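Local coordinates for Cow rumen GH26 endo-mannanase (Metagenome, PDB 6UEH), which probably hydrolyses internal beta-1,4-mannosidic bonds of mannans such as galactomannan, as an endo-mannanase of glycoside hydrolase family 26 with a calcium-binding accessory domain, at residues Asn211-Trp216 and Asn242-Phe247; Phe269-Cys274 and Trp329-Ala334; Gly197-Ile202 and Lys229-Ile234. All blocks are in the same frame, centred on the assembly; numbering follows the deposited sequence.

Interaction 1 (Asn211-Trp216 and Asn242-Phe247); sequences NPLYGW and NVPKDF
Leu213 and Pro244 form the apolar half of this contact between the loop that follows strand 202-206 and the segment carrying the short strand 243-244. The leucine fork meets the rim of the proline ring: CD1 of Leu213 lies 3.7 Å from CD of Pro244, while its CD2 comes 3.8 Å from Pro244 CG. The two side chains cross at about a right angle. Leucine suits this buried place because both methyls of its forked, apolar end can pack on the non-polar proline ring.

The polar half centres on Tyr214. With CG of Tyr214 set between its own backbone N and carbonyl carbon (chi1 52°), the phenol is led across to Asn242, and its OH stands 3.4 Å from Asn242 CG. Ring and amide planes are 82° apart, and Asn242 CB sits at the ring edge. One water bridges the segments, 3.0 Å from Tyr214 OH and accepting a hydrogen bond of 2.8 Å from the backbone N of Asn242.

Within 211-216, Asn211 shapes the turn. Its OD1 takes hydrogen bonds from the backbone N of both Leu213 and Tyr214, an Asx turn extended to an Asx motif; its ND2 lies over one face of the Tyr214 ring and hydrogen-bonds to Met208 O.

Around the contact, Cys261 of strand 261-262, which pairs antiparallel with 243-244, touches Leu213, Tyr214 and Asn242, and helix 280-301 packs Tyr284 against Leu213 and bonds its hydroxyl to Asn242 O.

Interaction 2 (Phe269-Cys274 and Trp329-Ala334); sequences FKTADC and WGKAGA
Thr271 packs its side chain against the type I beta turn Gly330-Gly333 and the residue before it, Trp329, in the lead-in to helix 334-351 of the GH26 (beta/alpha)8 barrel. Its two branches divide the work. A chi1 of -68° sets OG1 beside the backbone N and leaves CG2 anti to it; the CG2 methyl of Thr271 faces the turn, 4.0 Å from Ala332 CB and 4.1 Å from Trp329 CA. OG1 looks toward Lys331, 3.7 Å from that residue's CB, and forms a hydrogen bond to the carbonyl oxygen of Trp328. Threonine thus serves both an apolar and a polar neighbour from one short side chain.

The alanines fit because the backbones come close: Ala272 and Ala332 set their CB atoms 4.3 Å apart, at the point where their CA atoms approach to 6.1 Å. Gly333 takes the N-cap position before the helix; at its phi of 101° a CB would jam against the preceding carbonyl oxygen, so glycine suits the place.

The Lys331 side chain crosses that of Thr271 at an oblique angle, with CB nearest to OG1. Fully extended, it carries the ammonium group to the carbonyl oxygen of Thr265. A water bridges the two segments, accepting from Lys331 NZ at 2.9 Å and donating to Phe269 O at 2.8 Å.

Interaction 3 (Gly197-Ile202 and Lys229-Ile234); sequences GKYPAI and KERGGI
Ile202 lays its CG1 branch against Ile234, 3.8 Å from that residue's CB and 3.9 Å from its CG2, the two side chains lying on the same face of the sheet. Holding CG1 anti to the carbonyl carbon (chi1 -68°) is what brings this branch of Ile202 against its neighbour; beta-branched residues suit the buried starts of neighbouring beta strands.

The backbone fixes this register. Ile234 N gives an almost straight hydrogen bond of 3.0 Å to Ala201 O, and CA of Ile202 approaches Ile234 O at 3.3 Å in a CA-H...O contact. Ala201 O also accepts from the indole NE1 of Trp227, so two donors grip it. Ahead of Ile234, Gly232 takes positive phi as the chain leaves helix 220-230, and Gly233 CA comes to 3.7 Å from Ala201 O, where a CB would be tight.

Farther out, NH2 of Arg231 lies 4.4 Å from Tyr199 CE1; the cation-pi contact is long and weak at most, and the guanidinium is held by salt bridges to Glu186 and Glu226, while Tyr199 OH bonds to Glu190.

A parallel pairing of strands 202-206 and 234-238, joined through helix 220-230, is the beta-alpha-beta unit from which a TIM barrel is built.

How the interactions relate
All three interactions belong to the GH26 catalytic barrel. Interaction 3 opens first along the chain, and interaction 1 alternates with it: 211-216 follows strand 202-206 and precedes helix 220-230, whereas 242-247 follows strand 234-238. Interaction 2 comes after both. Interactions 1 and 2 have centres 16 Å apart and touch, as Phe247 CE1 meets Phe269 CD2 at 3.5 Å, an edge-to-face ring pair beside helix 280-301. Interaction 3 lies where strands 202-206 and 234-238 begin, its centre 32 Å from that of interaction 1 and 37 Å from that of interaction 2. Thus interaction 3 pairs strand starts, while 1 and 2 tie loops beyond the C-terminal strand ends, where TIM-barrel enzymes carry their active site.

Interaction 1 (Asn211-Trp216 and Asn242-Phe247)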
ATOM      1  N   ASN A 211      -4.685 -24.572 -12.201  1.00 18.20           N
ATOM      2  CA  ASN A 211      -4.566 -25.256 -10.912  1.00 18.70           C
ATOM      3  C   ASN A 211      -4.837 -26.763 -11.028  1.00 18.71           C
ATOM      4  O   ASN A 211      -5.402 -27.217 -12.022  1.00 18.62           O
ATOM      5  CB  ASN A 211      -5.522 -24.620  -9.899  1.00 17.89           C
ATOM      6  CG  ASN A 211      -6.976 -24.884 -10.227  1.00 18.16           C
ATOM      7  OD1 ASN A 211      -7.508 -25.951  -9.914  1.00 17.88           O
ATOM      8  ND2 ASN A 211      -7.630 -23.911 -10.853  1.00 17.63           N
ATOM      9  N   PRO A 212      -4.426 -27.547 -10.015  1.00 18.90           N
ATOM     10  CA  PRO A 212      -4.594 -29.005 -10.092  1.00 19.33           C
ATOM     11  C   PRO A 212      -5.994 -29.527  -9.758  1.00 21.03           C
ATOM     12  O   PRO A 212      -6.197 -30.742  -9.802  1.00 22.84           O
ATOM     13  CB  PRO A 212      -3.588 -29.527  -9.054  1.00 18.94           C
ATOM     14  CG  PRO A 212      -2.668 -28.380  -8.773  1.00 19.42           C
ATOM     15  CD  PRO A 212      -3.523 -27.168  -8.916  1.00 19.18           C
ATOM     16  N   LEU A 213      -6.935 -28.642  -9.438  1.00 20.95           N
ATOM     17  CA  LEU A 213      -8.251 -29.066  -8.963  1.00 21.35           C
ATOM     18  C   LEU A 213      -9.329 -29.007 -10.042  1.00 21.59           C
ATOM     19  O   LEU A 213     -10.057 -29.975 -10.260  1.00 21.68           O
ATOM     20  CB  LEU A 213      -8.675 -28.208  -7.770  1.00 21.58           C
ATOM     21  CG  LEU A 213      -7.757 -28.292  -6.549  1.00 20.68           C
ATOM     22  CD1 LEU A 213      -8.210 -27.334  -5.460  1.00 20.84           C
ATOM     23  CD2 LEU A 213      -7.703 -29.718  -6.019  1.00 20.50           C
ATOM     24  N   TYR A 214      -9.431 -27.861 -10.704  1.00 21.26           N
ATOM     25  CA  TYR A 214     -10.419 -27.655 -11.755  1.00 21.37           C
ATOM     26  C   TYR A 214      -9.774 -26.916 -12.921  1.00 22.09           C
ATOM     27  O   TYR A 214     -10.441 -26.200 -13.669  1.00 22.82           O
ATOM     28  CB  TYR A 214     -11.622 -26.874 -11.219  1.00 21.91           C
ATOM     29  CG  TYR A 214     -11.250 -25.587 -10.511  1.00 21.03           C
ATOM     30  CD1 TYR A 214     -10.944 -25.581  -9.155  1.00 20.80           C
ATOM     31  CD2 TYR A 214     -11.199 -24.381 -11.197  1.00 21.25           C
ATOM     32  CE1 TYR A 214     -10.599 -24.412  -8.503  1.00 21.29           C
ATOM     33  CE2 TYR A 214     -10.856 -23.202 -10.551  1.00 20.90           C
ATOM     34  CZ  TYR A 214     -10.557 -23.224  -9.204  1.00 21.72           C
ATOM     35  OH  TYR A 214     -10.213 -22.057  -8.555  1.00 23.26           O
ATOM     36  N   GLY A 215      -8.467 -27.105 -13.065  1.00 21.91           N
ATOM     37  CA  GLY A 215      -7.672 -26.346 -14.009  1.00 22.17           C
ATOM     38  C   GLY A 215      -8.108 -26.429 -15.456  1.00 23.06           C
ATOM     39  O   GLY A 215      -8.540 -27.479 -15.935  1.00 23.69           O
ATOM     40  N   TRP A 216      -8.003 -25.301 -16.149  1.00 22.52           N
ATOM     41  CA  TRP A 216      -8.249 -25.246 -17.582  1.00 23.52           C
ATOM     42  C   TRP A 216      -7.349 -24.180 -18.193  1.00 23.00           C
ATOM     43  O   TRP A 216      -6.415 -23.709 -17.541  1.00 22.06           O
ATOM     44  CB  TRP A 216      -9.730 -24.977 -17.885  1.00 25.46           C
ATOM     45  CG  TRP A 216     -10.339 -23.785 -17.189  1.00 24.94           C
ATOM     46  CD1 TRP A 216     -10.535 -23.625 -15.845  1.00 23.70           C
ATOM     47  CD2 TRP A 216     -10.872 -22.606 -17.811  1.00 24.71           C
ATOM     48  NE1 TRP A 216     -11.136 -22.415 -15.593  1.00 23.28           N
ATOM     49  CE2 TRP A 216     -11.354 -21.771 -16.782  1.00 24.01           C
ATOM     50  CE3 TRP A 216     -10.978 -22.173 -19.137  1.00 25.18           C
ATOM     51  CZ2 TRP A 216     -11.935 -20.529 -17.037  1.00 24.61           C
ATOM     52  CZ3 TRP A 216     -11.557 -20.938 -19.389  1.00 25.63           C
ATOM     53  CH2 TRP A 216     -12.027 -20.131 -18.344  1.00 25.63           C
ATOM     54  N   ASN A 242      -6.642 -21.756  -5.274  1.00 18.88           N
ATOM     55  CA  ASN A 242      -7.575 -22.361  -4.329  1.00 20.45           C
ATOM     56  C   ASN A 242      -7.045 -23.649  -3.707  1.00 20.92           C
ATOM     57  O   ASN A 242      -6.142 -24.288  -4.241  1.00 17.74           O
ATOM     58  CB  ASN A 242      -8.915 -22.659  -5.013  1.00 21.64           C
ATOM     59  CG  ASN A 242      -9.742 -21.411  -5.266  1.00 22.51           C
ATOM     60  OD1 ASN A 242      -9.215 -20.356  -5.622  1.00 21.63           O
ATOM     61  ND2 ASN A 242     -11.052 -21.529  -5.076  1.00 20.45           N
ATOM     62  N   VAL A 243      -7.622 -24.020  -2.569  1.00 22.56           N
ATOM     63  CA  VAL A 243      -7.393 -25.330  -1.974  1.00 23.11           C
ATOM     64  C   VAL A 243      -8.746 -26.021  -1.837  1.00 23.99           C
ATOM     65  O   VAL A 243      -9.780 -25.351  -1.833  1.00 24.16           O
ATOM     66  CB  VAL A 243      -6.702 -25.233  -0.594  1.00 21.05           C
ATOM     67  CG1 VAL A 243      -5.334 -24.573  -0.724  1.00 20.29           C
ATOM     68  CG2 VAL A 243      -7.583 -24.479   0.396  1.00 22.21           C
ATOM     69  N   PRO A 244      -8.755 -27.362  -1.747  1.00 24.92           N
ATOM     70  CA  PRO A 244     -10.035 -28.034  -1.494  1.00 25.68           C
ATOM     71  C   PRO A 244     -10.604 -27.648  -0.133  1.00 27.51           C
ATOM     72  O   PRO A 244      -9.849 -27.573   0.835  1.00 28.73           O
ATOM     73  CB  PRO A 244      -9.669 -29.523  -1.530  1.00 26.94           C
ATOM     74  CG  PRO A 244      -8.399 -29.586  -2.314  1.00 25.79           C
ATOM     75  CD  PRO A 244      -7.665 -28.322  -1.987  1.00 21.78           C
ATOM     76  N   LYS A 245     -11.907 -27.389  -0.066  1.00 28.00           N
ATOM     77  CA  LYS A 245     -12.555 -27.089   1.206  1.00 29.49           C
ATOM     78  C   LYS A 245     -12.438 -28.286   2.141  1.00 30.46           C
ATOM     79  O   LYS A 245     -12.002 -28.157   3.284  1.00 30.69           O
ATOM     80  CB  LYS A 245     -14.027 -26.726   1.004  1.00 31.52           C
ATOM     81  CG  LYS A 245     -14.270 -25.436   0.244  1.00 30.76           C
ATOM     82  CD  LYS A 245     -15.765 -25.173   0.120  1.00 33.66           C
ATOM     83  CE  LYS A 245     -16.053 -23.881  -0.623  1.00 34.72           C
ATOM     84  NZ  LYS A 245     -17.518 -23.644  -0.752  1.00 38.44           N
ATOM     85  N   ASP A 246     -12.834 -29.449   1.635  1.00 31.48           N
ATOM     86  CA  ASP A 246     -12.716 -30.703   2.369  1.00 32.90           C
ATOM     87  C   ASP A 246     -11.405 -31.391   2.003  1.00 31.23           C
ATOM     88  O   ASP A 246     -11.365 -32.243   1.117  1.00 30.92           O
ATOM     89  CB  ASP A 246     -13.910 -31.611   2.065  1.00 35.10           C
ATOM     90  CG  ASP A 246     -13.834 -32.943   2.788  1.00 36.98           C
ATOM     91  OD1 ASP A 246     -13.139 -33.027   3.823  1.00 37.66           O
ATOM     92  OD2 ASP A 246     -14.480 -33.905   2.324  1.00 38.22           O
ATOM     93  N   PHE A 247     -10.333 -31.014   2.691  1.00 30.71           N
ATOM     94  CA  PHE A 247      -9.004 -31.498   2.347  1.00 27.98           C
ATOM     95  C   PHE A 247      -8.714 -32.869   2.952  1.00 32.70           C
ATOM     96  O   PHE A 247      -7.791 -33.557   2.520  1.00 31.66           O
ATOM     97  CB  PHE A 247      -7.943 -30.492   2.796  1.00 27.81           C
ATOM     98  CG  PHE A 247      -6.608 -30.687   2.137  1.00 26.48           C
ATOM     99  CD1 PHE A 247      -6.456 -30.465   0.778  1.00 24.94           C
ATOM    100  CD2 PHE A 247      -5.504 -31.081   2.875  1.00 28.49           C
ATOM    101  CE1 PHE A 247      -5.228 -30.638   0.165  1.00 26.67           C
ATOM    102  CE2 PHE A 247      -4.272 -31.254   2.268  1.00 27.01           C
ATOM    103  CZ  PHE A 247      -4.135 -31.034   0.911  1.00 27.44           C
TER
HETATM  104  O   HOH W   1      -7.297 -22.004  -8.025  1.00 22.68           O

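Interaction 2 (Phe269-Cys274 and Trp329-Ala334)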
ATOM      1  N   PHE A 269      -7.550 -27.624   5.063  1.00 24.77           N
ATOM      2  CA  PHE A 269      -6.166 -27.510   4.612  1.00 23.19           C
ATOM      3  C   PHE A 269      -5.334 -26.806   5.683  1.00 23.48           C
ATOM      4  O   PHE A 269      -5.612 -25.661   6.039  1.00 22.48           O
ATOM      5  CB  PHE A 269      -6.121 -26.743   3.282  1.00 21.31           C
ATOM      6  CG  PHE A 269      -4.758 -26.669   2.643  1.00 20.21           C
ATOM      7  CD1 PHE A 269      -3.866 -25.663   2.984  1.00 20.30           C
ATOM      8  CD2 PHE A 269      -4.393 -27.572   1.657  1.00 19.56           C
ATOM      9  CE1 PHE A 269      -2.622 -25.578   2.377  1.00 20.08           C
ATOM     10  CE2 PHE A 269      -3.151 -27.494   1.044  1.00 19.62           C
ATOM     11  CZ  PHE A 269      -2.264 -26.497   1.405  1.00 19.06           C
ATOM     12  N   LYS A 270      -4.329 -27.500   6.209  1.00 23.94           N
ATOM     13  CA  LYS A 270      -3.459 -26.919   7.228  1.00 24.54           C
ATOM     14  C   LYS A 270      -2.402 -26.028   6.580  1.00 22.46           C
ATOM     15  O   LYS A 270      -1.438 -26.520   5.994  1.00 21.95           O
ATOM     16  CB  LYS A 270      -2.795 -28.016   8.064  1.00 26.28           C
ATOM     17  CG  LYS A 270      -3.766 -28.800   8.936  1.00 29.11           C
ATOM     18  CD  LYS A 270      -3.035 -29.783   9.839  1.00 32.08           C
ATOM     19  CE  LYS A 270      -4.007 -30.554  10.718  1.00 35.74           C
ATOM     20  NZ  LYS A 270      -5.002 -31.317   9.912  1.00 35.55           N
ATOM     21  N   THR A 271      -2.599 -24.718   6.692  1.00 20.85           N
ATOM     22  CA  THR A 271      -1.751 -23.738   6.014  1.00 19.46           C
ATOM     23  C   THR A 271      -0.262 -23.923   6.311  1.00 20.01           C
ATOM     24  O   THR A 271       0.563 -23.923   5.398  1.00 18.79           O
ATOM     25  CB  THR A 271      -2.162 -22.299   6.394  1.00 20.29           C
ATOM     26  OG1 THR A 271      -3.455 -22.015   5.849  1.00 20.25           O
ATOM     27  CG2 THR A 271      -1.159 -21.291   5.852  1.00 19.69           C
ATOM     28  N   ALA A 272       0.071 -24.095   7.586  1.00 21.83           N
ATOM     29  CA  ALA A 272       1.466 -24.214   8.003  1.00 23.35           C
ATOM     30  C   ALA A 272       2.152 -25.439   7.397  1.00 23.03           C
ATOM     31  O   ALA A 272       3.370 -25.455   7.231  1.00 23.70           O
ATOM     32  CB  ALA A 272       1.559 -24.259   9.523  1.00 25.62           C
ATOM     33  N   ASP A 273       1.373 -26.461   7.059  1.00 22.92           N
ATOM     34  CA  ASP A 273       1.943 -27.710   6.565  1.00 22.86           C
ATOM     35  C   ASP A 273       2.289 -27.677   5.079  1.00 20.53           C
ATOM     36  O   ASP A 273       2.959 -28.583   4.582  1.00 20.33           O
ATOM     37  CB  ASP A 273       0.992 -28.878   6.841  1.00 23.79           C
ATOM     38  CG  ASP A 273       1.031 -29.329   8.286  1.00 27.90           C
ATOM     39  OD1 ASP A 273       1.984 -28.949   8.995  1.00 30.10           O
ATOM     40  OD2 ASP A 273       0.118 -30.069   8.711  1.00 29.56           O
ATOM     41  N   CYS A 274       1.854 -26.639   4.369  1.00 19.81           N
ATOM     42  CA  CYS A 274       2.092 -26.585   2.928  1.00 19.00           C
ATOM     43  C   CYS A 274       3.582 -26.458   2.614  1.00 19.58           C
ATOM     44  O   CYS A 274       4.010 -26.729   1.495  1.00 21.12           O
ATOM     45  CB  CYS A 274       1.314 -25.432   2.284  1.00 18.05           C
ATOM     46  SG  CYS A 274       2.005 -23.787   2.548  1.00 21.24           S
ATOM     47  N   TRP A 329      -3.429 -18.463   2.909  1.00 15.82           N
ATOM     48  CA  TRP A 329      -1.993 -18.373   3.156  1.00 17.01           C
ATOM     49  C   TRP A 329      -1.633 -17.452   4.327  1.00 18.18           C
ATOM     50  O   TRP A 329      -0.477 -17.404   4.744  1.00 19.20           O
ATOM     51  CB  TRP A 329      -1.251 -17.926   1.890  1.00 17.00           C
ATOM     52  CG  TRP A 329      -1.851 -16.756   1.162  1.00 16.58           C
ATOM     53  CD1 TRP A 329      -1.731 -15.437   1.487  1.00 17.58           C
ATOM     54  CD2 TRP A 329      -2.638 -16.805  -0.034  1.00 17.59           C
ATOM     55  NE1 TRP A 329      -2.406 -14.660   0.575  1.00 17.38           N
ATOM     56  CE2 TRP A 329      -2.971 -15.476  -0.371  1.00 17.93           C
ATOM     57  CE3 TRP A 329      -3.101 -17.843  -0.851  1.00 19.11           C
ATOM     58  CZ2 TRP A 329      -3.743 -15.160  -1.488  1.00 17.98           C
ATOM     59  CZ3 TRP A 329      -3.867 -17.526  -1.959  1.00 19.31           C
ATOM     60  CH2 TRP A 329      -4.182 -16.194  -2.266  1.00 18.55           C
ATOM     61  N   GLY A 330      -2.616 -16.738   4.867  1.00 18.75           N
ATOM     62  CA  GLY A 330      -2.374 -15.871   6.010  1.00 18.79           C
ATOM     63  C   GLY A 330      -2.986 -16.414   7.288  1.00 19.91           C
ATOM     64  O   GLY A 330      -2.855 -15.822   8.362  1.00 19.69           O
ATOM     65  N   LYS A 331      -3.647 -17.559   7.162  1.00 20.35           N
ATOM     66  CA  LYS A 331      -4.426 -18.157   8.240  1.00 22.25           C
ATOM     67  C   LYS A 331      -3.581 -18.584   9.440  1.00 23.65           C
ATOM     68  O   LYS A 331      -4.073 -18.632  10.566  1.00 24.81           O
ATOM     69  CB  LYS A 331      -5.198 -19.361   7.695  1.00 21.98           C
ATOM     70  CG  LYS A 331      -6.241 -19.946   8.625  1.00 23.96           C
ATOM     71  CD  LYS A 331      -6.963 -21.090   7.934  1.00 24.61           C
ATOM     72  CE  LYS A 331      -8.033 -21.705   8.821  1.00 27.78           C
ATOM     73  NZ  LYS A 331      -8.744 -22.799   8.107  1.00 29.54           N
ATOM     74  N   ALA A 332      -2.312 -18.894   9.195  1.00 23.80           N
ATOM     75  CA  ALA A 332      -1.433 -19.397  10.247  1.00 24.88           C
ATOM     76  C   ALA A 332      -0.563 -18.302  10.863  1.00 24.09           C
ATOM     77  O   ALA A 332       0.319 -18.586  11.673  1.00 24.45           O
ATOM     78  CB  ALA A 332      -0.560 -20.516   9.706  1.00 24.57           C
ATOM     79  N   GLY A 333      -0.806 -17.054  10.477  1.00 22.43           N
ATOM     80  CA  GLY A 333      -0.089 -15.935  11.062  1.00 22.71           C
ATOM     81  C   GLY A 333       1.044 -15.396  10.210  1.00 21.78           C
ATOM     82  O   GLY A 333       1.404 -15.981   9.187  1.00 20.26           O
ATOM     83  N   ALA A 334       1.615 -14.277  10.648  1.00 21.41           N
ATOM     84  CA  ALA A 334       2.636 -13.568   9.884  1.00 20.61           C
ATOM     85  C   ALA A 334       3.912 -14.385   9.695  1.00 21.12           C
ATOM     86  O   ALA A 334       4.445 -14.458   8.591  1.00 20.32           O
ATOM     87  CB  ALA A 334       2.959 -12.238  10.556  1.00 20.64           C
TER
HETATM   88  O   HOH W   2      -6.647 -24.811   8.445  1.00 37.01           O

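Interaction 3 (Gly197-Ile202 and Lys229-Ile234)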
ATOM      1  N   GLY A 197      -9.956   8.348 -23.937  1.00 21.69           N
ATOM      2  CA  GLY A 197      -9.101   8.458 -25.105  1.00 22.76           C
ATOM      3  C   GLY A 197      -7.770   7.762 -24.883  1.00 21.19           C
ATOM      4  O   GLY A 197      -6.914   7.745 -25.766  1.00 19.43           O
ATOM      5  N   LYS A 198      -7.602   7.184 -23.697  1.00 20.98           N
ATOM      6  CA  LYS A 198      -6.360   6.514 -23.325  1.00 20.66           C
ATOM      7  C   LYS A 198      -6.593   5.056 -22.943  1.00 20.13           C
ATOM      8  O   LYS A 198      -7.693   4.676 -22.548  1.00 19.92           O
ATOM      9  CB  LYS A 198      -5.689   7.232 -22.148  1.00 21.01           C
ATOM     10  CG  LYS A 198      -5.590   8.743 -22.276  1.00 22.87           C
ATOM     11  CD  LYS A 198      -4.545   9.155 -23.297  1.00 25.58           C
ATOM     12  CE  LYS A 198      -4.376  10.667 -23.316  1.00 27.68           C
ATOM     13  NZ  LYS A 198      -3.367  11.095 -24.322  1.00 29.05           N
ATOM     14  N   TYR A 199      -5.541   4.250 -23.057  1.00 19.23           N
ATOM     15  CA  TYR A 199      -5.515   2.917 -22.466  1.00 18.31           C
ATOM     16  C   TYR A 199      -4.660   2.933 -21.199  1.00 18.17           C
ATOM     17  O   TYR A 199      -3.711   3.711 -21.101  1.00 20.99           O
ATOM     18  CB  TYR A 199      -4.954   1.888 -23.447  1.00 18.51           C
ATOM     19  CG  TYR A 199      -5.918   1.389 -24.499  1.00 19.02           C
ATOM     20  CD1 TYR A 199      -6.965   0.541 -24.163  1.00 18.85           C
ATOM     21  CD2 TYR A 199      -5.759   1.734 -25.834  1.00 20.12           C
ATOM     22  CE1 TYR A 199      -7.839   0.068 -25.124  1.00 20.21           C
ATOM     23  CE2 TYR A 199      -6.627   1.265 -26.806  1.00 21.47           C
ATOM     24  CZ  TYR A 199      -7.665   0.433 -26.444  1.00 21.41           C
ATOM     25  OH  TYR A 199      -8.533  -0.039 -27.403  1.00 21.41           O
ATOM     26  N   PRO A 200      -4.983   2.071 -20.225  1.00 16.77           N
ATOM     27  CA  PRO A 200      -4.078   1.933 -19.079  1.00 16.18           C
ATOM     28  C   PRO A 200      -2.743   1.346 -19.524  1.00 16.57           C
ATOM     29  O   PRO A 200      -2.714   0.564 -20.474  1.00 16.23           O
ATOM     30  CB  PRO A 200      -4.824   0.971 -18.153  1.00 16.28           C
ATOM     31  CG  PRO A 200      -5.690   0.174 -19.077  1.00 16.00           C
ATOM     32  CD  PRO A 200      -6.124   1.144 -20.141  1.00 16.38           C
ATOM     33  N   ALA A 201      -1.658   1.724 -18.858  1.00 15.84           N
ATOM     34  CA  ALA A 201      -0.339   1.217 -19.215  1.00 15.91           C
ATOM     35  C   ALA A 201      -0.133  -0.191 -18.665  1.00 15.70           C
ATOM     36  O   ALA A 201       0.436  -1.057 -19.334  1.00 15.84           O
ATOM     37  CB  ALA A 201       0.747   2.154 -18.703  1.00 15.87           C
ATOM     38  N   ILE A 202      -0.602  -0.405 -17.441  1.00 15.39           N
ATOM     39  CA  ILE A 202      -0.463  -1.685 -16.757  1.00 15.20           C
ATOM     40  C   ILE A 202      -1.754  -2.496 -16.859  1.00 17.69           C
ATOM     41  O   ILE A 202      -2.844  -1.973 -16.639  1.00 15.19           O
ATOM     42  CB  ILE A 202      -0.089  -1.479 -15.267  1.00 14.90           C
ATOM     43  CG1 ILE A 202       1.325  -0.902 -15.151  1.00 14.94           C
ATOM     44  CG2 ILE A 202      -0.203  -2.780 -14.485  1.00 15.76           C
ATOM     45  CD1 ILE A 202       1.746  -0.581 -13.731  1.00 14.70           C
ATOM     46  N   LYS A 229       4.201  -7.801 -25.587  1.00 19.71           N
ATOM     47  CA  LYS A 229       4.993  -7.911 -26.809  1.00 22.77           C
ATOM     48  C   LYS A 229       4.354  -7.226 -28.017  1.00 23.49           C
ATOM     49  O   LYS A 229       5.057  -6.795 -28.930  1.00 24.64           O
ATOM     50  CB  LYS A 229       5.254  -9.385 -27.131  1.00 26.65           C
ATOM     51  CG  LYS A 229       5.983 -10.137 -26.024  1.00 29.17           C
ATOM     52  CD  LYS A 229       7.474  -9.826 -26.007  1.00 32.71           C
ATOM     53  CE  LYS A 229       8.213 -10.614 -27.081  1.00 36.91           C
ATOM     54  NZ  LYS A 229       9.675 -10.328 -27.096  1.00 39.54           N
ATOM     55  N   GLU A 230       3.030  -7.120 -28.027  1.00 23.49           N
ATOM     56  CA  GLU A 230       2.347  -6.553 -29.186  1.00 26.40           C
ATOM     57  C   GLU A 230       1.791  -5.152 -28.936  1.00 24.50           C
ATOM     58  O   GLU A 230       1.737  -4.336 -29.854  1.00 24.01           O
ATOM     59  CB  GLU A 230       1.225  -7.486 -29.649  1.00 32.00           C
ATOM     60  CG  GLU A 230       1.735  -8.806 -30.215  1.00 37.54           C
ATOM     61  CD  GLU A 230       0.639  -9.643 -30.844  1.00 43.72           C
ATOM     62  OE1 GLU A 230      -0.550  -9.390 -30.554  1.00 45.14           O
ATOM     63  OE2 GLU A 230       0.969 -10.555 -31.632  1.00 47.21           O
ATOM     64  N   ARG A 231       1.388  -4.864 -27.703  1.00 22.37           N
ATOM     65  CA  ARG A 231       0.841  -3.545 -27.394  1.00 24.71           C
ATOM     66  C   ARG A 231       1.820  -2.662 -26.626  1.00 23.53           C
ATOM     67  O   ARG A 231       1.567  -1.474 -26.429  1.00 25.03           O
ATOM     68  CB  ARG A 231      -0.464  -3.680 -26.610  1.00 25.80           C
ATOM     69  CG  ARG A 231      -1.593  -4.269 -27.430  1.00 29.25           C
ATOM     70  CD  ARG A 231      -2.942  -3.786 -26.938  1.00 30.66           C
ATOM     71  NE  ARG A 231      -3.738  -4.873 -26.381  1.00 30.72           N
ATOM     72  CZ  ARG A 231      -4.993  -4.738 -25.967  1.00 32.12           C
ATOM     73  NH1 ARG A 231      -5.645  -5.782 -25.475  1.00 32.44           N
ATOM     74  NH2 ARG A 231      -5.594  -3.557 -26.049  1.00 32.45           N
ATOM     75  N   GLY A 232       2.936  -3.244 -26.200  1.00 21.31           N
ATOM     76  CA  GLY A 232       3.980  -2.495 -25.523  1.00 20.58           C
ATOM     77  C   GLY A 232       3.622  -2.100 -24.103  1.00 19.39           C
ATOM     78  O   GLY A 232       4.145  -1.120 -23.570  1.00 17.97           O
ATOM     79  N   GLY A 233       2.733  -2.871 -23.486  1.00 18.07           N
ATOM     80  CA  GLY A 233       2.278  -2.574 -22.142  1.00 17.04           C
ATOM     81  C   GLY A 233       3.062  -3.280 -21.054  1.00 16.88           C
ATOM     82  O   GLY A 233       3.995  -4.038 -21.329  1.00 16.08           O
ATOM     83  N   ILE A 234       2.675  -3.012 -19.811  1.00 15.99           N
ATOM     84  CA  ILE A 234       3.284  -3.625 -18.640  1.00 15.09           C
ATOM     85  C   ILE A 234       2.296  -4.605 -18.017  1.00 14.71           C
ATOM     86  O   ILE A 234       1.117  -4.293 -17.883  1.00 15.06           O
ATOM     87  CB  ILE A 234       3.691  -2.562 -17.597  1.00 14.92           C
ATOM     88  CG1 ILE A 234       4.708  -1.587 -18.199  1.00 15.99           C
ATOM     89  CG2 ILE A 234       4.251  -3.219 -16.343  1.00 14.36           C
ATOM     90  CD1 ILE A 234       5.085  -0.451 -17.274  1.00 16.97           C
TER